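Local coordinates for hypothetical protein PH1789 (Pyrococcus horikoshii, PDB 1WR2) that is of unknown function but belongs by sequence to the ATP-grasp family, with an alpha+beta fold built round two antiparallel sheets, at residues K43-A48 with K89-I94; V60-S65 with V226-R231; P118-I123 with Y173-G178. All coordinates share one frame; numbering follows the deposited sequence.

Contact 1: residues K43-A48 with K89-I94; sequences KTLDEA and KKWEEI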
loop_
_atom_site.group_PDB
_atom_site.type_symbol
_atom_site.label_atom_id
_atom_site.label_comp_id
_atom_site.label_asym_id
_atom_site.label_seq_id
_atom_site.Cartn_x
_atom_site.Cartn_y
_atom_site.Cartn_z
ATOM N N LYS A 43 1.489 12.184 15.831
ATOM C CA LYS A 43 0.494 13.249 15.855
ATOM C C LYS A 43 1.195 14.592 16.055
ATOM O O LYS A 43 0.607 15.643 15.820
ATOM C CB LYS A 43 -0.517 13.023 16.984
ATOM C CG LYS A 43 -1.349 11.749 16.839
ATOM C CD LYS A 43 -2.150 11.759 15.546
ATOM C CE LYS A 43 -2.958 10.469 15.358
ATOM N NZ LYS A 43 -4.035 10.306 16.377
ATOM N N THR A 44 2.448 14.549 16.501
ATOM C CA THR A 44 3.238 15.768 16.726
ATOM C C THR A 44 4.668 15.528 16.269
ATOM O O THR A 44 5.072 14.381 16.042
ATOM C CB THR A 44 3.303 16.167 18.221
ATOM O OG1 THR A 44 4.021 15.168 18.952
ATOM C CG2 THR A 44 1.899 16.315 18.810
ATOM N N LEU A 45 5.436 16.608 16.136
ATOM C CA LEU A 45 6.826 16.490 15.720
ATOM C C LEU A 45 7.621 15.755 16.798
ATOM O O LEU A 45 8.507 14.957 16.488
ATOM C CB LEU A 45 7.421 17.879 15.458
ATOM C CG LEU A 45 8.927 17.976 15.193
ATOM C CD1 LEU A 45 9.339 17.074 14.050
ATOM C CD2 LEU A 45 9.265 19.429 14.880
ATOM N N ASP A 46 7.307 16.017 18.066
ATOM C CA ASP A 46 8.003 15.332 19.150
ATOM C C ASP A 46 7.779 13.832 19.015
ATOM O O ASP A 46 8.715 13.041 19.133
ATOM C CB ASP A 46 7.502 15.800 20.521
ATOM C CG ASP A 46 8.058 17.154 20.915
ATOM O OD1 ASP A 46 9.281 17.363 20.762
ATOM O OD2 ASP A 46 7.277 18.004 21.385
ATOM N N GLU A 47 6.535 13.443 18.759
ATOM C CA GLU A 47 6.210 12.030 18.598
ATOM C C GLU A 47 7.000 11.414 17.448
ATOM O O GLU A 47 7.531 10.310 17.569
ATOM C CB GLU A 47 4.715 11.856 18.338
ATOM C CG GLU A 47 3.859 11.817 19.597
ATOM C CD GLU A 47 2.390 11.624 19.283
ATOM O OE1 GLU A 47 2.080 10.901 18.310
ATOM O OE2 GLU A 47 1.544 12.178 20.013
ATOM N N ALA A 48 7.075 12.132 16.332
ATOM C CA ALA A 48 7.796 11.646 15.164
ATOM C C ALA A 48 9.265 11.430 15.498
ATOM O O ALA A 48 9.869 10.445 15.081
ATOM C CB ALA A 48 7.658 12.633 14.012
ATOM N N LYS A 89 12.860 19.652 9.735
ATOM C CA LYS A 89 12.652 20.526 8.588
ATOM C C LYS A 89 11.708 19.895 7.560
ATOM O O LYS A 89 10.900 20.590 6.946
ATOM C CB LYS A 89 14.000 20.889 7.946
ATOM C CG LYS A 89 14.642 19.808 7.079
ATOM C CD LYS A 89 16.120 20.129 6.823
ATOM C CE LYS A 89 16.641 19.509 5.530
ATOM N NZ LYS A 89 16.395 18.048 5.438
ATOM N N LYS A 90 11.804 18.581 7.374
ATOM C CA LYS A 90 10.927 17.896 6.426
ATOM C C LYS A 90 9.509 17.831 6.977
ATOM O O LYS A 90 8.539 17.763 6.223
ATOM C CB LYS A 90 11.454 16.494 6.131
ATOM C CG LYS A 90 12.723 16.511 5.302
ATOM C CD LYS A 90 12.494 17.279 4.011
ATOM C CE LYS A 90 13.798 17.516 3.260
ATOM N NZ LYS A 90 13.548 18.217 1.971
ATOM N N TRP A 91 9.395 17.862 8.300
ATOM C CA TRP A 91 8.097 17.851 8.944
ATOM C C TRP A 91 7.409 19.172 8.592
ATOM O O TRP A 91 6.213 19.206 8.297
ATOM C CB TRP A 91 8.259 17.716 10.460
ATOM C CG TRP A 91 6.978 17.918 11.218
ATOM C CD1 TRP A 91 6.345 19.106 11.467
ATOM C CD2 TRP A 91 6.147 16.898 11.778
ATOM N NE1 TRP A 91 5.171 18.883 12.144
ATOM C CE2 TRP A 91 5.026 17.536 12.347
ATOM C CE3 TRP A 91 6.240 15.501 11.851
ATOM C CZ2 TRP A 91 4.003 16.828 12.981
ATOM C CZ3 TRP A 91 5.220 14.797 12.483
ATOM C CH2 TRP A 91 4.118 15.464 13.038
ATOM N N GLU A 92 8.173 20.260 8.611
ATOM C CA GLU A 92 7.625 21.572 8.278
ATOM C C GLU A 92 7.259 21.625 6.798
ATOM O O GLU A 92 6.208 22.140 6.425
ATOM C CB GLU A 92 8.641 22.680 8.595
ATOM C CG GLU A 92 8.845 22.954 10.084
ATOM C CD GLU A 92 9.818 24.101 10.341
ATOM O OE1 GLU A 92 11.001 23.981 9.946
ATOM O OE2 GLU A 92 9.399 25.123 10.937
ATOM N N GLU A 93 8.135 21.090 5.954
ATOM C CA GLU A 93 7.899 21.082 4.521
ATOM C C GLU A 93 6.594 20.423 4.104
ATOM O O GLU A 93 5.780 21.039 3.409
ATOM C CB GLU A 93 9.034 20.374 3.796
ATOM C CG GLU A 93 10.259 21.208 3.592
ATOM C CD GLU A 93 11.102 20.662 2.477
ATOM O OE1 GLU A 93 10.534 20.414 1.390
ATOM O OE2 GLU A 93 12.320 20.483 2.682
ATOM N N ILE A 94 6.393 19.172 4.516
ATOM C CA ILE A 94 5.188 18.451 4.125
ATOM C C ILE A 94 3.922 19.152 4.568
ATOM O O ILE A 94 2.912 19.103 3.871
ATOM C CB ILE A 94 5.179 16.984 4.635
ATOM C CG1 ILE A 94 5.208 16.942 6.162
ATOM C CG2 ILE A 94 6.358 16.224 4.032
ATOM C CD1 ILE A 94 5.180 15.528 6.730
#
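The capped N-terminus of helix 45-55 meets helix 84-101 on the outer side of the four-stranded antiparallel sheet of this ATP-grasp fold, and the indole of W91 fills the contact. L45 lies on one face of the indole: its CA stands 3.7 Å from the centroid of the W91 six-membered ring, 2° off the ring normal, a CH-pi contact, and L45 N lies over the same face, 3.5 Å from W91 CZ2. The leucine side chain then runs back over the ring toward the other helix, with CD1 3.8 Å from W91 CG. CG of W91 is anti to the backbone N (chi1 171°), which extends the indole away from its own helix to the first turn of the other. There CH2 of W91 comes within 3.3 Å of T44 C, and A48 CB packs obliquely on W91 CZ3 at 3.6 Å. T44 is the N-cap, its OG1 accepting from E47 N at 3.1 Å, while E47 OE1 takes the N-H of K43 at 2.9 Å. V110 of strand 109-114 also touches W91, and H95 meets its ring. The indole thus packs on leucine, alanine and the T44-L45 main chain; no polar side chain bridges the helices, and the N-cap and E47-K43 bonds stay within segment 43-48.

Contact 2: residues V60-S65 with V226-R231; sequences VLKLMS and VIVDSR
K62 reaches from strand 59-64 toward the break in strand 225-234, and its side chain, with V228 and D229, accounts for the whole contact. The CA atoms of K62 and D229, the nearest pair of the two segments, are still 10.4 Å apart, so the lysine spans most of the gap. Its CG is anti to the carbonyl carbon (chi1 -57°) and every later torsion is close to 180°, which carries the ammonium group to the break in the far strand in one extended chain. NZ of K62 ends 3.3 Å from V228 O and 4.2 Å from D229 OD2, the latter a pairing of opposite charges beyond salt-bridge range. The stronger partner of this lysine is E22 on helix 22-30, with which NZ forms a salt bridge. Both carboxylate oxygens of D229 are engaged: OD2 is salt-bridged to K71, and OD1 accepts from S230 N at 2.6 Å through its anti lone pair, which helps fix the turn of the carboxylate. V228 O in turn accepts a hydrogen bond from K26. D229 OD1 and E22 OE1 lie close together, a nearness of like charges that K62 and K71 probably offset. The contact thus crosses between the two antiparallel sheets, with helix 22-30 supplying E22 and K26, while strand 77-81 lies beside K62 through V77 and strand 208-218 packs on V228.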
loop_
_atom_site.group_PDB
_atom_site.type_symbol
_atom_site.label_atom_id
_atom_site.label_comp_id
_atom_site.label_asym_id
_atom_site.label_seq_id
_atom_site.Cartn_x
_atom_site.Cartn_y
_atom_site.Cartn_z
ATOM N N VAL A 60 11.198 7.723 6.530
ATOM C CA VAL A 60 10.330 8.365 5.551
ATOM C C VAL A 60 9.201 9.055 6.305
ATOM O O VAL A 60 8.702 8.513 7.291
ATOM C CB VAL A 60 9.669 7.317 4.621
ATOM C CG1 VAL A 60 8.565 7.963 3.797
ATOM C CG2 VAL A 60 10.703 6.696 3.717
ATOM N N LEU A 61 8.809 10.248 5.864
ATOM C CA LEU A 61 7.682 10.937 6.484
ATOM C C LEU A 61 6.602 11.035 5.417
ATOM O O LEU A 61 6.885 11.375 4.266
ATOM C CB LEU A 61 8.063 12.340 6.978
ATOM C CG LEU A 61 8.959 12.446 8.216
ATOM C CD1 LEU A 61 9.040 13.912 8.633
ATOM C CD2 LEU A 61 8.389 11.607 9.370
ATOM N N LYS A 62 5.371 10.706 5.791
ATOM C CA LYS A 62 4.246 10.752 4.861
ATOM C C LYS A 62 3.046 11.369 5.557
ATOM O O LYS A 62 2.496 10.778 6.486
ATOM C CB LYS A 62 3.866 9.346 4.402
ATOM C CG LYS A 62 4.977 8.543 3.746
ATOM C CD LYS A 62 4.411 7.204 3.301
ATOM C CE LYS A 62 5.435 6.328 2.625
ATOM N NZ LYS A 62 4.804 5.080 2.089
ATOM N N LEU A 63 2.626 12.545 5.104
ATOM C CA LEU A 63 1.489 13.209 5.721
ATOM C C LEU A 63 0.202 12.457 5.439
ATOM O O LEU A 63 -0.086 12.090 4.290
ATOM C CB LEU A 63 1.368 14.651 5.222
ATOM C CG LEU A 63 0.274 15.480 5.890
ATOM C CD1 LEU A 63 0.714 16.929 5.975
ATOM C CD2 LEU A 63 -1.024 15.335 5.115
ATOM N N MET A 64 -0.575 12.233 6.493
ATOM C CA MET A 64 -1.844 11.523 6.374
ATOM C C MET A 64 -3.002 12.510 6.383
ATOM O O MET A 64 -3.157 13.288 7.319
ATOM C CB MET A 64 -2.000 10.533 7.531
ATOM C CG MET A 64 -0.980 9.394 7.523
ATOM S SD MET A 64 -1.223 8.242 6.140
ATOM C CE MET A 64 0.016 8.782 4.974
ATOM N N SER A 65 -3.807 12.477 5.327
ATOM C CA SER A 65 -4.961 13.356 5.196
ATOM C C SER A 65 -5.948 12.765 4.203
ATOM O O SER A 65 -5.575 12.408 3.085
ATOM C CB SER A 65 -4.543 14.742 4.698
ATOM O OG SER A 65 -5.690 15.541 4.456
ATOM N N VAL A 226 7.517 -7.043 0.490
ATOM C CA VAL A 226 7.030 -6.025 1.411
ATOM C C VAL A 226 6.144 -4.996 0.700
ATOM O O VAL A 226 6.446 -4.557 -0.408
ATOM C CB VAL A 226 8.216 -5.308 2.106
ATOM C CG1 VAL A 226 9.001 -4.481 1.102
ATOM C CG2 VAL A 226 7.711 -4.453 3.246
ATOM N N ILE A 227 5.040 -4.636 1.345
ATOM C CA ILE A 227 4.096 -3.657 0.807
ATOM C C ILE A 227 4.545 -2.258 1.224
ATOM O O ILE A 227 4.674 -1.971 2.412
ATOM C CB ILE A 227 2.685 -3.923 1.350
ATOM C CG1 ILE A 227 2.210 -5.301 0.882
ATOM C CG2 ILE A 227 1.736 -2.828 0.907
ATOM C CD1 ILE A 227 0.974 -5.806 1.613
ATOM N N VAL A 228 4.777 -1.387 0.251
ATOM C CA VAL A 228 5.242 -0.040 0.546
ATOM C C VAL A 228 4.146 1.000 0.736
ATOM O O VAL A 228 4.256 1.880 1.594
ATOM C CB VAL A 228 6.229 0.426 -0.540
ATOM C CG1 VAL A 228 6.764 1.813 -0.215
ATOM C CG2 VAL A 228 7.373 -0.577 -0.638
ATOM N N ASP A 229 3.090 0.917 -0.062
ATOM C CA ASP A 229 1.980 1.860 0.056
ATOM C C ASP A 229 0.733 1.084 -0.340
ATOM O O ASP A 229 0.835 0.029 -0.968
ATOM C CB ASP A 229 2.177 3.043 -0.896
ATOM C CG ASP A 229 1.366 4.266 -0.492
ATOM O OD1 ASP A 229 0.309 4.106 0.148
ATOM O OD2 ASP A 229 1.776 5.396 -0.824
ATOM N N SER A 230 -0.432 1.599 0.022
ATOM C CA SER A 230 -1.692 0.939 -0.300
ATOM C C SER A 230 -2.853 1.918 -0.218
ATOM O O SER A 230 -2.820 2.880 0.553
ATOM C CB SER A 230 -1.954 -0.217 0.671
ATOM O OG SER A 230 -3.228 -0.807 0.454
ATOM N N ARG A 231 -3.875 1.673 -1.026
ATOM C CA ARG A 231 -5.053 2.520 -1.004
ATOM C C ARG A 231 -6.283 1.628 -1.023
ATOM O O ARG A 231 -6.315 0.600 -1.705
ATOM C CB ARG A 231 -5.077 3.474 -2.202
ATOM C CG ARG A 231 -5.328 2.814 -3.532
ATOM C CD ARG A 231 -5.680 3.860 -4.578
ATOM N NE ARG A 231 -6.911 3.511 -5.283
ATOM C CZ ARG A 231 -7.862 4.386 -5.599
ATOM N NH1 ARG A 231 -7.728 5.666 -5.268
ATOM N NH2 ARG A 231 -8.946 3.983 -6.252
#

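Contact 3: residues P118-I123 with Y173-G178; sequences PGREVI and YPILAG
R120 lays one face of its guanidinium over the methyl CG2 of I175, at the start of strand 120-129 where it faces the short, weakly bonded helix 173-177. CG2 of I175 stands 3.0 Å above the guanidinium plane, displaced toward the rim of the group, and is 3.2 Å from R120 NH1, which is tight packing for a methyl on a flat group. The two side chains cross at about a right angle, and of the isoleucine side chain it is the methyl CG2 that does the touching. The arginine folds to get there: CG is anti to the backbone N, and the chain then bends at both chi2 (67°) and chi3 (62°), bringing the guanidinium over I175. Nearer the strand, the aliphatic part of the same side chain does separate work, R120 CG packing on L176 CD2 at 3.6 Å. L176 is the buried member of the contact, and it continues inward onto F138 and L140 of strand 133-140 and I167 of helix 160-168. The backbone of R120 pairs with V218, placing this end of the strand beside strand 208-218 in the six-stranded antiparallel sheet. The contact is one of van der Waals character on an arginine: its CG methylene adds to the apolar surface beside L176 CD2, while the planar cation covers I175, an exposed residue of the helix.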
loop_
_atom_site.group_PDB
_atom_site.type_symbol
_atom_site.label_atom_id
_atom_site.label_comp_id
_atom_site.label_asym_id
_atom_site.label_seq_id
_atom_site.Cartn_x
_atom_site.Cartn_y
_atom_site.Cartn_z
ATOM N N PRO A 118 15.121 -1.680 -1.552
ATOM C CA PRO A 118 14.414 -1.826 -2.824
ATOM C C PRO A 118 14.441 -3.262 -3.339
ATOM O O PRO A 118 15.341 -4.040 -3.009
ATOM C CB PRO A 118 15.150 -0.853 -3.741
ATOM C CG PRO A 118 16.535 -0.839 -3.178
ATOM C CD PRO A 118 16.284 -0.788 -1.695
ATOM N N GLY A 119 13.431 -3.605 -4.131
ATOM C CA GLY A 119 13.330 -4.935 -4.702
ATOM C C GLY A 119 12.526 -4.814 -5.980
ATOM O O GLY A 119 12.237 -3.700 -6.410
ATOM N N ARG A 120 12.160 -5.936 -6.588
ATOM C CA ARG A 120 11.381 -5.899 -7.823
ATOM C C ARG A 120 10.005 -5.288 -7.566
ATOM O O ARG A 120 9.237 -5.799 -6.751
ATOM C CB ARG A 120 11.211 -7.308 -8.389
ATOM C CG ARG A 120 10.339 -7.362 -9.636
ATOM C CD ARG A 120 11.003 -6.671 -10.816
ATOM N NE ARG A 120 12.258 -7.324 -11.178
ATOM C CZ ARG A 120 13.008 -6.979 -12.217
ATOM N NH1 ARG A 120 12.630 -5.981 -13.009
ATOM N NH2 ARG A 120 14.137 -7.631 -12.465
ATOM N N GLU A 121 9.691 -4.199 -8.262
ATOM C CA GLU A 121 8.401 -3.547 -8.079
ATOM C C GLU A 121 7.262 -4.257 -8.796
ATOM O O GLU A 121 7.349 -4.527 -9.997
ATOM C CB GLU A 121 8.448 -2.096 -8.567
ATOM C CG GLU A 121 9.237 -1.159 -7.686
ATOM C CD GLU A 121 8.915 0.299 -7.961
ATOM O OE1 GLU A 121 7.744 0.708 -7.764
ATOM O OE2 GLU A 121 9.832 1.039 -8.378
ATOM N N VAL A 122 6.203 -4.569 -8.051
ATOM C CA VAL A 122 5.022 -5.199 -8.626
ATOM C C VAL A 122 3.804 -4.453 -8.092
ATOM O O VAL A 122 3.909 -3.654 -7.151
ATOM C CB VAL A 122 4.885 -6.700 -8.256
ATOM C CG1 VAL A 122 6.136 -7.463 -8.674
ATOM C CG2 VAL A 122 4.608 -6.854 -6.783
ATOM N N ILE A 123 2.653 -4.690 -8.705
ATOM C CA ILE A 123 1.428 -4.024 -8.284
ATOM C C ILE A 123 0.274 -5.015 -8.232
ATOM O O ILE A 123 0.098 -5.822 -9.145
ATOM C CB ILE A 123 1.021 -2.894 -9.273
ATOM C CG1 ILE A 123 2.081 -1.786 -9.298
ATOM C CG2 ILE A 123 -0.332 -2.311 -8.868
ATOM C CD1 ILE A 123 1.762 -0.657 -10.296
ATOM N N TYR A 173 6.901 -11.728 -17.311
ATOM C CA TYR A 173 7.189 -12.868 -16.450
ATOM C C TYR A 173 8.654 -13.295 -16.468
ATOM O O TYR A 173 9.243 -13.572 -15.416
ATOM C CB TYR A 173 6.344 -14.081 -16.820
ATOM C CG TYR A 173 6.739 -15.266 -15.981
ATOM C CD1 TYR A 173 6.412 -15.315 -14.628
ATOM C CD2 TYR A 173 7.533 -16.284 -16.507
ATOM C CE1 TYR A 173 6.871 -16.339 -13.815
ATOM C CE2 TYR A 173 8.001 -17.317 -15.701
ATOM C CZ TYR A 173 7.666 -17.335 -14.355
ATOM O OH TYR A 173 8.132 -18.341 -13.541
ATOM N N PRO A 174 9.257 -13.394 -17.667
ATOM C CA PRO A 174 10.662 -13.798 -17.762
ATOM C C PRO A 174 11.554 -12.966 -16.855
ATOM O O PRO A 174 12.559 -13.451 -16.336
ATOM C CB PRO A 174 10.978 -13.587 -19.240
ATOM C CG PRO A 174 9.683 -13.952 -19.890
ATOM C CD PRO A 174 8.673 -13.231 -19.011
ATOM N N ILE A 175 11.180 -11.706 -16.668
ATOM C CA ILE A 175 11.943 -10.803 -15.817
ATOM C C ILE A 175 11.927 -11.265 -14.360
ATOM O O ILE A 175 12.936 -11.172 -13.656
ATOM C CB ILE A 175 11.384 -9.377 -15.916
ATOM C CG1 ILE A 175 11.550 -8.869 -17.349
ATOM C CG2 ILE A 175 12.096 -8.463 -14.933
ATOM C CD1 ILE A 175 10.902 -7.532 -17.613
ATOM N N LEU A 176 10.783 -11.768 -13.910
ATOM C CA LEU A 176 10.647 -12.250 -12.540
ATOM C C LEU A 176 11.409 -13.552 -12.344
ATOM O O LEU A 176 11.954 -13.809 -11.273
ATOM C CB LEU A 176 9.176 -12.480 -12.198
ATOM C CG LEU A 176 8.247 -11.269 -12.200
ATOM C CD1 LEU A 176 6.832 -11.717 -11.856
ATOM C CD2 LEU A 176 8.743 -10.244 -11.188
ATOM N N ALA A 177 11.431 -14.377 -13.384
ATOM C CA ALA A 177 12.125 -15.656 -13.325
ATOM C C ALA A 177 13.632 -15.432 -13.325
ATOM O O ALA A 177 14.399 -16.317 -12.948
ATOM C CB ALA A 177 11.719 -16.524 -14.512
ATOM N N GLY A 178 14.047 -14.241 -13.749
ATOM C CA GLY A 178 15.462 -13.923 -13.795
ATOM C C GLY A 178 16.056 -14.150 -15.172
ATOM O O GLY A 178 16.371 -15.283 -15.540
#

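How the contacts relate
The three contacts illustrate how chemistry follows position in a fold of two sheets. Contact 1 is a surface contact, about 22 Å from the centre of the chain to its own centre, and joins two helices through an aromatic ring. Contacts 2 and 3 are both partly buried, but contact 2 lies much nearer that centre, about 7 Å against 17 Å. Contact 2 joins the two sheets and relies on charged groups; contact 3 sets a short helix against the six-stranded sheet that contact 2 also reaches, using both halves of an arginine. Contacts 1 and 2 touch directly, L61 and L63 packing against helix 84-101, whereas contacts 2 and 3 remain about 7 Å apart at their nearest atoms and contacts 1 and 3 about 19 Å.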